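Local coordinates for protein transcriptional activator, putative, Baf family (Campylobacter jejuni, PDB 2NRH) that probably phosphorylates pantothenate with ATP, the first step of coenzyme A biosynthesis, as a homodimeric type III pantothenate kinase, at residues A79-I84 / T97-S102; P113-Y118 / K156-L161. The protein carries 2 engineered substitutions. One frame throughout, in Å; residues are numbered along the deposited sequence.

Only interaction 1 has a segment inside a mixed five-stranded sheet, in which strand 95-102 lies between strands 87-92 and 105-113. It sets the last turn of helix 75-81 and the turn after it against strand 95-102. Interaction 2 follows along the chain. It joins the start of helix 115-125 to the second half of helix 146-165, beside the sheet, where Leu112 of strand 105-113 touches Tyr118 and Ile158. The two centres are about 19 Å apart and the nearest atoms about 6 Å, without touching. Interaction 1 lies toward the predicted substrate site and interaction 2 toward the second subunit, within a family assigned to the ASKHA (actin-like ATPase) clan.

Interaction 1 (A79-I84 / T97-S102); sequences AACYTI and TIDIIS
Asp99, whose CB rests against Cys81 SG at 3.6 Å, has its OD1 gripped by two groups from outside the segments. Arg77 NH2 makes a salt bridge to it, and His106 NE2 a hydrogen bond. The carboxylate therefore has its polar partners elsewhere, and only the methylene of Asp99 packs on the cysteine.

The rest of the contact is mostly apolar, with one methyl set against a carbonyl oxygen. Cys81 lies in the last turn of helix 75-81 and points at the strand. Its thiol touches both Asp99 and Ile101, with Cys81 SG to Ile101 CD1 at 3.6 Å. The neighbouring CB of Cys81 meets Ile101 CD1 at 3.6 Å as well. The ethyl branch of Ile101 thus lies against both side-chain atoms of the cysteine. Ile101 uses its other branch on Ile84. CG2 is anti to the backbone N of Ile101, and it comes to 3.5 Å from Ile84 O. The side chain of Ile84 adds a looser touch, Ile84 CG2 to Ile101 CB at 4.3 Å.

A type I turn from Cys81 to Ile84 brings Ile84, chiefly its carbonyl O, near Ile101. It is closed by the hydrogen bond from Ile84 N to Cys81 O at 3.1 Å. Phe66 packs on Cys81 and Ile101, and Val89 on Cys81 and Ile84.

No hydrogen bond crosses between the segments, so shape and burial hold them together. The charged end of Asp99 instead probably helps to position Arg77, which is predicted to bind the substrate.

Interaction 2 (P113-Y118 / K156-L161); sequences PGIANY and KGIYLL
The chain at 113-118 leaves strand 105-113 and enters a helix at Ile115, facing the second half of helix 146-165 across Ile158. Gly114 is the N-cap, and its O takes the first-turn bond from Tyr118 N at 3.1 Å. Ile115 and Tyr118 are three residues apart on this turn, and both reach Ile158.

CD1 of Ile158 does all the touching from the second helix. Its chain is extended (chi2 160°), which carries this methyl out to the other helix. There Ile158 CD1 meets Ile115 CG1 at 4.4 Å, and Tyr118 CE2 at 4.5 Å. The methyl approaches the Tyr118 ring obliquely. Pro113 CB lies 4.0 Å above one face of that ring, toward its rim. The contact is small and purely apolar.

Around it, Leu112 of strand 105-113 touches both Tyr118 and Ile158. Phe155 and Phe180 pack on Ile115, while Leu181 of helix 178-182 packs on Ile158. The second subunit comes close as well: its Tyr122 packs on Pro113, and its Asp164 makes a salt bridge with Lys156 NZ. The two helices meet beside strand 105-113, outermost of its sheet within this chain, and near the second subunit.

Interaction 1 (A79-I84 / T97-S102)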
ATOM      1  N   ALA B  79     -20.635  -6.529   9.451  1.00 51.22           N
ATOM      2  CA  ALA B  79     -20.853  -6.393  10.866  1.00 50.94           C
ATOM      3  C   ALA B  79     -20.291  -5.090  11.440  1.00 51.78           C
ATOM      4  O   ALA B  79     -20.839  -4.556  12.413  1.00 52.16           O
ATOM      5  CB  ALA B  79     -20.252  -7.614  11.611  1.00 51.22           C
ATOM      6  N   ALA B  80     -19.187  -4.591  10.891  1.00 51.75           N
ATOM      7  CA  ALA B  80     -18.615  -3.307  11.380  1.00 51.75           C
ATOM      8  C   ALA B  80     -19.364  -2.098  10.863  1.00 51.97           C
ATOM      9  O   ALA B  80     -19.331  -1.040  11.513  1.00 52.28           O
ATOM     10  CB  ALA B  80     -17.151  -3.162  11.031  1.00 49.98           C
ATOM     11  N   CYS B  81     -19.971  -2.228   9.684  1.00 51.19           N
ATOM     12  CA  CYS B  81     -20.820  -1.159   9.137  1.00 52.36           C
ATOM     13  C   CYS B  81     -22.218  -1.133   9.747  1.00 53.25           C
ATOM     14  O   CYS B  81     -22.962  -0.173   9.585  1.00 54.12           O
ATOM     15  CB  CYS B  81     -20.952  -1.274   7.616  1.00 50.53           C
ATOM     16  SG  CYS B  81     -19.422  -0.863   6.791  1.00 48.44           S
ATOM     17  N   TYR B  82     -22.581  -2.217  10.393  1.00 54.05           N
ATOM     18  CA  TYR B  82     -23.964  -2.485  10.661  1.00 55.70           C
ATOM     19  C   TYR B  82     -24.622  -1.485  11.640  1.00 57.04           C
ATOM     20  O   TYR B  82     -25.820  -1.216  11.496  1.00 58.01           O
ATOM     21  CB  TYR B  82     -24.114  -3.889  11.228  1.00 55.77           C
ATOM     22  CG  TYR B  82     -25.492  -4.472  11.029  1.00 56.96           C
ATOM     23  CD1 TYR B  82     -26.076  -4.496   9.761  1.00 55.55           C
ATOM     24  CD2 TYR B  82     -26.213  -5.000  12.092  1.00 57.68           C
ATOM     25  CE1 TYR B  82     -27.310  -5.024   9.553  1.00 56.09           C
ATOM     26  CE2 TYR B  82     -27.476  -5.553  11.875  1.00 56.16           C
ATOM     27  CZ  TYR B  82     -27.994  -5.559  10.599  1.00 56.24           C
ATOM     28  OH  TYR B  82     -29.210  -6.123  10.340  1.00 60.55           O
ATOM     29  N   THR B  83     -23.898  -0.994  12.662  1.00 56.55           N
ATOM     30  CA  THR B  83     -24.541  -0.074  13.638  1.00 56.34           C
ATOM     31  C   THR B  83     -24.432   1.397  13.166  1.00 56.07           C
ATOM     32  O   THR B  83     -24.774   2.328  13.889  1.00 55.57           O
ATOM     33  CB  THR B  83     -23.957  -0.197  15.023  1.00 54.91           C
ATOM     34  OG1 THR B  83     -22.551   0.038  14.949  1.00 56.50           O
ATOM     35  CG2 THR B  83     -24.200  -1.542  15.571  1.00 57.72           C
ATOM     36  N   ILE B  84     -23.958   1.575  11.939  1.00 56.23           N
ATOM     37  CA  ILE B  84     -23.700   2.906  11.367  1.00 56.71           C
ATOM     38  C   ILE B  84     -24.711   3.251  10.272  1.00 57.37           C
ATOM     39  O   ILE B  84     -24.967   2.459   9.379  1.00 56.70           O
ATOM     40  CB  ILE B  84     -22.167   3.032  10.949  1.00 56.23           C
ATOM     41  CG1 ILE B  84     -21.342   3.163  12.247  1.00 56.70           C
ATOM     42  CG2 ILE B  84     -21.879   4.238  10.046  1.00 53.82           C
ATOM     43  CD1 ILE B  84     -20.205   2.276  12.337  1.00 56.03           C
ATOM     44  N   THR B  97      -9.644  -2.028   5.345  1.00 48.96           N
ATOM     45  CA  THR B  97     -10.840  -1.875   4.491  1.00 48.91           C
ATOM     46  C   THR B  97     -11.552  -0.582   4.849  1.00 49.08           C
ATOM     47  O   THR B  97     -11.657  -0.236   6.012  1.00 48.88           O
ATOM     48  CB  THR B  97     -11.772  -3.062   4.631  1.00 48.61           C
ATOM     49  OG1 THR B  97     -12.205  -3.144   6.000  1.00 49.27           O
ATOM     50  CG2 THR B  97     -11.007  -4.321   4.237  1.00 46.91           C
ATOM     51  N   ILE B  98     -11.940   0.170   3.824  1.00 50.55           N
ATOM     52  CA  ILE B  98     -12.642   1.455   3.985  1.00 50.61           C
ATOM     53  C   ILE B  98     -14.009   1.328   3.328  1.00 49.90           C
ATOM     54  O   ILE B  98     -14.123   1.112   2.142  1.00 49.88           O
ATOM     55  CB  ILE B  98     -11.824   2.628   3.367  1.00 50.28           C
ATOM     56  CG1 ILE B  98     -10.452   2.772   4.002  1.00 52.36           C
ATOM     57  CG2 ILE B  98     -12.513   3.969   3.620  1.00 52.29           C
ATOM     58  CD1 ILE B  98      -9.319   2.171   3.247  1.00 56.78           C
ATOM     59  N   ASP B  99     -15.062   1.417   4.102  1.00 51.93           N
ATOM     60  CA  ASP B  99     -16.433   1.286   3.557  1.00 52.48           C
ATOM     61  C   ASP B  99     -17.276   2.548   3.787  1.00 53.57           C
ATOM     62  O   ASP B  99     -17.206   3.211   4.834  1.00 53.22           O
ATOM     63  CB  ASP B  99     -17.121   0.063   4.153  1.00 52.11           C
ATOM     64  CG  ASP B  99     -16.558  -1.264   3.600  1.00 54.28           C
ATOM     65  OD1 ASP B  99     -16.820  -1.545   2.397  1.00 50.46           O
ATOM     66  OD2 ASP B  99     -15.869  -2.004   4.379  1.00 50.04           O
ATOM     67  N   ILE B 100     -18.109   2.860   2.814  1.00 55.40           N
ATOM     68  CA  ILE B 100     -18.871   4.102   2.869  1.00 55.84           C
ATOM     69  C   ILE B 100     -20.361   3.877   3.028  1.00 56.96           C
ATOM     70  O   ILE B 100     -20.988   3.249   2.181  1.00 56.79           O
ATOM     71  CB  ILE B 100     -18.544   5.030   1.661  1.00 56.78           C
ATOM     72  CG1 ILE B 100     -17.023   5.384   1.645  1.00 55.35           C
ATOM     73  CG2 ILE B 100     -19.375   6.332   1.756  1.00 55.11           C
ATOM     74  CD1 ILE B 100     -16.091   4.285   1.188  1.00 53.53           C
ATOM     75  N   ILE B 101     -20.908   4.380   4.144  1.00 57.51           N
ATOM     76  CA  ILE B 101     -22.329   4.275   4.450  1.00 57.66           C
ATOM     77  C   ILE B 101     -23.040   5.648   4.362  1.00 58.37           C
ATOM     78  O   ILE B 101     -22.547   6.711   4.821  1.00 57.42           O
ATOM     79  CB  ILE B 101     -22.570   3.621   5.839  1.00 58.16           C
ATOM     80  CG1 ILE B 101     -21.639   2.385   6.054  1.00 58.72           C
ATOM     81  CG2 ILE B 101     -24.066   3.261   6.059  1.00 57.10           C
ATOM     82  CD1 ILE B 101     -21.898   1.160   5.141  1.00 52.12           C
ATOM     83  N   SER B 102     -24.201   5.618   3.721  1.00 58.56           N
ATOM     84  CA  SER B 102     -25.010   6.803   3.585  1.00 58.52           C
ATOM     85  C   SER B 102     -26.414   6.337   3.681  1.00 58.13           C
ATOM     86  O   SER B 102     -26.886   5.612   2.830  1.00 56.76           O
ATOM     87  CB  SER B 102     -24.798   7.500   2.264  1.00 59.13           C
ATOM     88  OG  SER B 102     -25.680   8.612   2.186  1.00 62.17           O
TER

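Interaction 2 (P113-Y118 / K156-L161)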
ATOM      1  N   PRO B 113      -3.201  -2.634   1.739  1.00 43.63           N
ATOM      2  CA  PRO B 113      -2.530  -3.542   2.707  1.00 44.16           C
ATOM      3  C   PRO B 113      -2.573  -3.005   4.145  1.00 44.91           C
ATOM      4  O   PRO B 113      -2.624  -1.766   4.360  1.00 45.62           O
ATOM      5  CB  PRO B 113      -1.051  -3.601   2.207  1.00 44.00           C
ATOM      6  CG  PRO B 113      -1.077  -3.082   0.794  1.00 42.13           C
ATOM      7  CD  PRO B 113      -2.219  -2.011   0.838  1.00 43.49           C
ATOM      8  N   GLY B 114      -2.616  -3.922   5.108  1.00 44.94           N
ATOM      9  CA  GLY B 114      -2.290  -3.608   6.490  1.00 45.01           C
ATOM     10  C   GLY B 114      -0.866  -3.111   6.638  1.00 45.25           C
ATOM     11  O   GLY B 114      -0.008  -3.383   5.797  1.00 45.72           O
ATOM     12  N   ILE B 115      -0.626  -2.365   7.695  1.00 45.89           N
ATOM     13  CA  ILE B 115       0.652  -1.681   7.950  1.00 48.49           C
ATOM     14  C   ILE B 115       1.850  -2.627   8.062  1.00 49.46           C
ATOM     15  O   ILE B 115       2.919  -2.351   7.455  1.00 51.59           O
ATOM     16  CB  ILE B 115       0.541  -0.751   9.211  1.00 48.88           C
ATOM     17  CG1 ILE B 115      -0.473   0.363   8.943  1.00 48.87           C
ATOM     18  CG2 ILE B 115       1.893  -0.134   9.601  1.00 49.17           C
ATOM     19  CD1 ILE B 115      -0.648   1.268  10.135  1.00 50.94           C
ATOM     20  N   ALA B 116       1.697  -3.727   8.812  1.00 49.10           N
ATOM     21  CA  ALA B 116       2.729  -4.774   8.881  1.00 49.28           C
ATOM     22  C   ALA B 116       3.072  -5.258   7.494  1.00 49.46           C
ATOM     23  O   ALA B 116       4.237  -5.446   7.174  1.00 50.51           O
ATOM     24  CB  ALA B 116       2.283  -5.994   9.784  1.00 48.85           C
ATOM     25  N   ASN B 117       2.063  -5.421   6.641  1.00 49.65           N
ATOM     26  CA  ASN B 117       2.307  -5.918   5.275  1.00 49.68           C
ATOM     27  C   ASN B 117       3.076  -4.960   4.393  1.00 49.57           C
ATOM     28  O   ASN B 117       3.896  -5.411   3.649  1.00 48.54           O
ATOM     29  CB  ASN B 117       1.030  -6.390   4.604  1.00 48.90           C
ATOM     30  CG  ASN B 117       0.709  -7.827   4.974  1.00 51.31           C
ATOM     31  OD1 ASN B 117       1.558  -8.567   5.535  1.00 46.31           O
ATOM     32  ND2 ASN B 117      -0.508  -8.237   4.673  1.00 50.06           N
ATOM     33  N   TYR B 118       2.810  -3.651   4.512  1.00 49.89           N
ATOM     34  CA  TYR B 118       3.638  -2.605   3.870  1.00 50.82           C
ATOM     35  C   TYR B 118       5.113  -2.773   4.267  1.00 50.42           C
ATOM     36  O   TYR B 118       5.970  -2.734   3.405  1.00 50.17           O
ATOM     37  CB  TYR B 118       3.191  -1.199   4.291  1.00 50.35           C
ATOM     38  CG  TYR B 118       2.041  -0.607   3.516  1.00 51.63           C
ATOM     39  CD1 TYR B 118       2.216  -0.127   2.199  1.00 48.25           C
ATOM     40  CD2 TYR B 118       0.779  -0.436   4.119  1.00 51.36           C
ATOM     41  CE1 TYR B 118       1.128   0.458   1.490  1.00 46.95           C
ATOM     42  CE2 TYR B 118      -0.314   0.172   3.402  1.00 48.90           C
ATOM     43  CZ  TYR B 118      -0.114   0.616   2.096  1.00 49.06           C
ATOM     44  OH  TYR B 118      -1.179   1.239   1.384  1.00 53.29           O
ATOM     45  N   LYS B 156       0.709   8.591   4.903  1.00 56.94           N
ATOM     46  CA  LYS B 156       0.022   9.665   4.195  1.00 57.19           C
ATOM     47  C   LYS B 156      -0.881   9.192   3.095  1.00 55.88           C
ATOM     48  O   LYS B 156      -1.909   9.844   2.844  1.00 56.79           O
ATOM     49  CB  LYS B 156       0.969  10.740   3.646  1.00 57.27           C
ATOM     50  CG  LYS B 156       0.326  12.125   3.889  1.00 60.18           C
ATOM     51  CD  LYS B 156       0.618  13.165   2.872  1.00 60.91           C
ATOM     52  CE  LYS B 156       0.042  14.474   3.383  1.00 64.24           C
ATOM     53  NZ  LYS B 156       0.591  15.644   2.582  1.00 68.03           N
ATOM     54  N   GLY B 157      -0.481   8.103   2.427  1.00 54.88           N
ATOM     55  CA  GLY B 157      -1.310   7.408   1.471  1.00 53.83           C
ATOM     56  C   GLY B 157      -2.653   6.981   2.051  1.00 54.20           C
ATOM     57  O   GLY B 157      -3.687   7.175   1.416  1.00 54.86           O
ATOM     58  N   ILE B 158      -2.634   6.398   3.246  1.00 53.61           N
ATOM     59  CA  ILE B 158      -3.856   6.043   3.989  1.00 53.65           C
ATOM     60  C   ILE B 158      -4.612   7.282   4.461  1.00 54.20           C
ATOM     61  O   ILE B 158      -5.827   7.308   4.391  1.00 54.26           O
ATOM     62  CB  ILE B 158      -3.558   5.147   5.269  1.00 53.00           C
ATOM     63  CG1 ILE B 158      -2.887   3.830   4.906  1.00 52.04           C
ATOM     64  CG2 ILE B 158      -4.797   4.775   5.977  1.00 52.10           C
ATOM     65  CD1 ILE B 158      -2.200   3.231   6.076  1.00 48.84           C
ATOM     66  N   TYR B 159      -3.904   8.274   5.003  1.00 54.83           N
ATOM     67  CA  TYR B 159      -4.535   9.519   5.405  1.00 55.75           C
ATOM     68  C   TYR B 159      -5.304  10.173   4.240  1.00 55.32           C
ATOM     69  O   TYR B 159      -6.435  10.546   4.395  1.00 55.27           O
ATOM     70  CB  TYR B 159      -3.516  10.516   6.017  1.00 57.56           C
ATOM     71  CG  TYR B 159      -4.150  11.870   6.300  1.00 59.78           C
ATOM     72  CD1 TYR B 159      -4.831  12.105   7.501  1.00 62.45           C
ATOM     73  CD2 TYR B 159      -4.131  12.899   5.340  1.00 62.35           C
ATOM     74  CE1 TYR B 159      -5.451  13.348   7.763  1.00 60.59           C
ATOM     75  CE2 TYR B 159      -4.769  14.132   5.583  1.00 61.24           C
ATOM     76  CZ  TYR B 159      -5.416  14.345   6.799  1.00 61.22           C
ATOM     77  OH  TYR B 159      -6.006  15.574   7.070  1.00 62.06           O
ATOM     78  N   LEU B 160      -4.693  10.301   3.074  1.00 55.65           N
ATOM     79  CA  LEU B 160      -5.387  10.955   1.974  1.00 56.22           C
ATOM     80  C   LEU B 160      -6.524  10.149   1.388  1.00 57.36           C
ATOM     81  O   LEU B 160      -7.575  10.732   1.081  1.00 58.61           O
ATOM     82  CB  LEU B 160      -4.428  11.407   0.863  1.00 56.53           C
ATOM     83  CG  LEU B 160      -3.336  12.451   1.155  1.00 55.18           C
ATOM     84  CD1 LEU B 160      -2.377  12.538  -0.005  1.00 53.11           C
ATOM     85  CD2 LEU B 160      -3.988  13.796   1.452  1.00 51.58           C
ATOM     86  N   LEU B 161      -6.346   8.830   1.221  1.00 57.01           N
ATOM     87  CA  LEU B 161      -7.476   7.993   0.808  1.00 56.63           C
ATOM     88  C   LEU B 161      -8.639   8.111   1.756  1.00 56.96           C
ATOM     89  O   LEU B 161      -9.779   8.219   1.312  1.00 57.85           O
ATOM     90  CB  LEU B 161      -7.110   6.520   0.639  1.00 55.68           C
ATOM     91  CG  LEU B 161      -6.386   6.284  -0.666  1.00 55.84           C
ATOM     92  CD1 LEU B 161      -5.470   5.101  -0.461  1.00 53.00           C
ATOM     93  CD2 LEU B 161      -7.380   6.103  -1.860  1.00 51.64           C
TER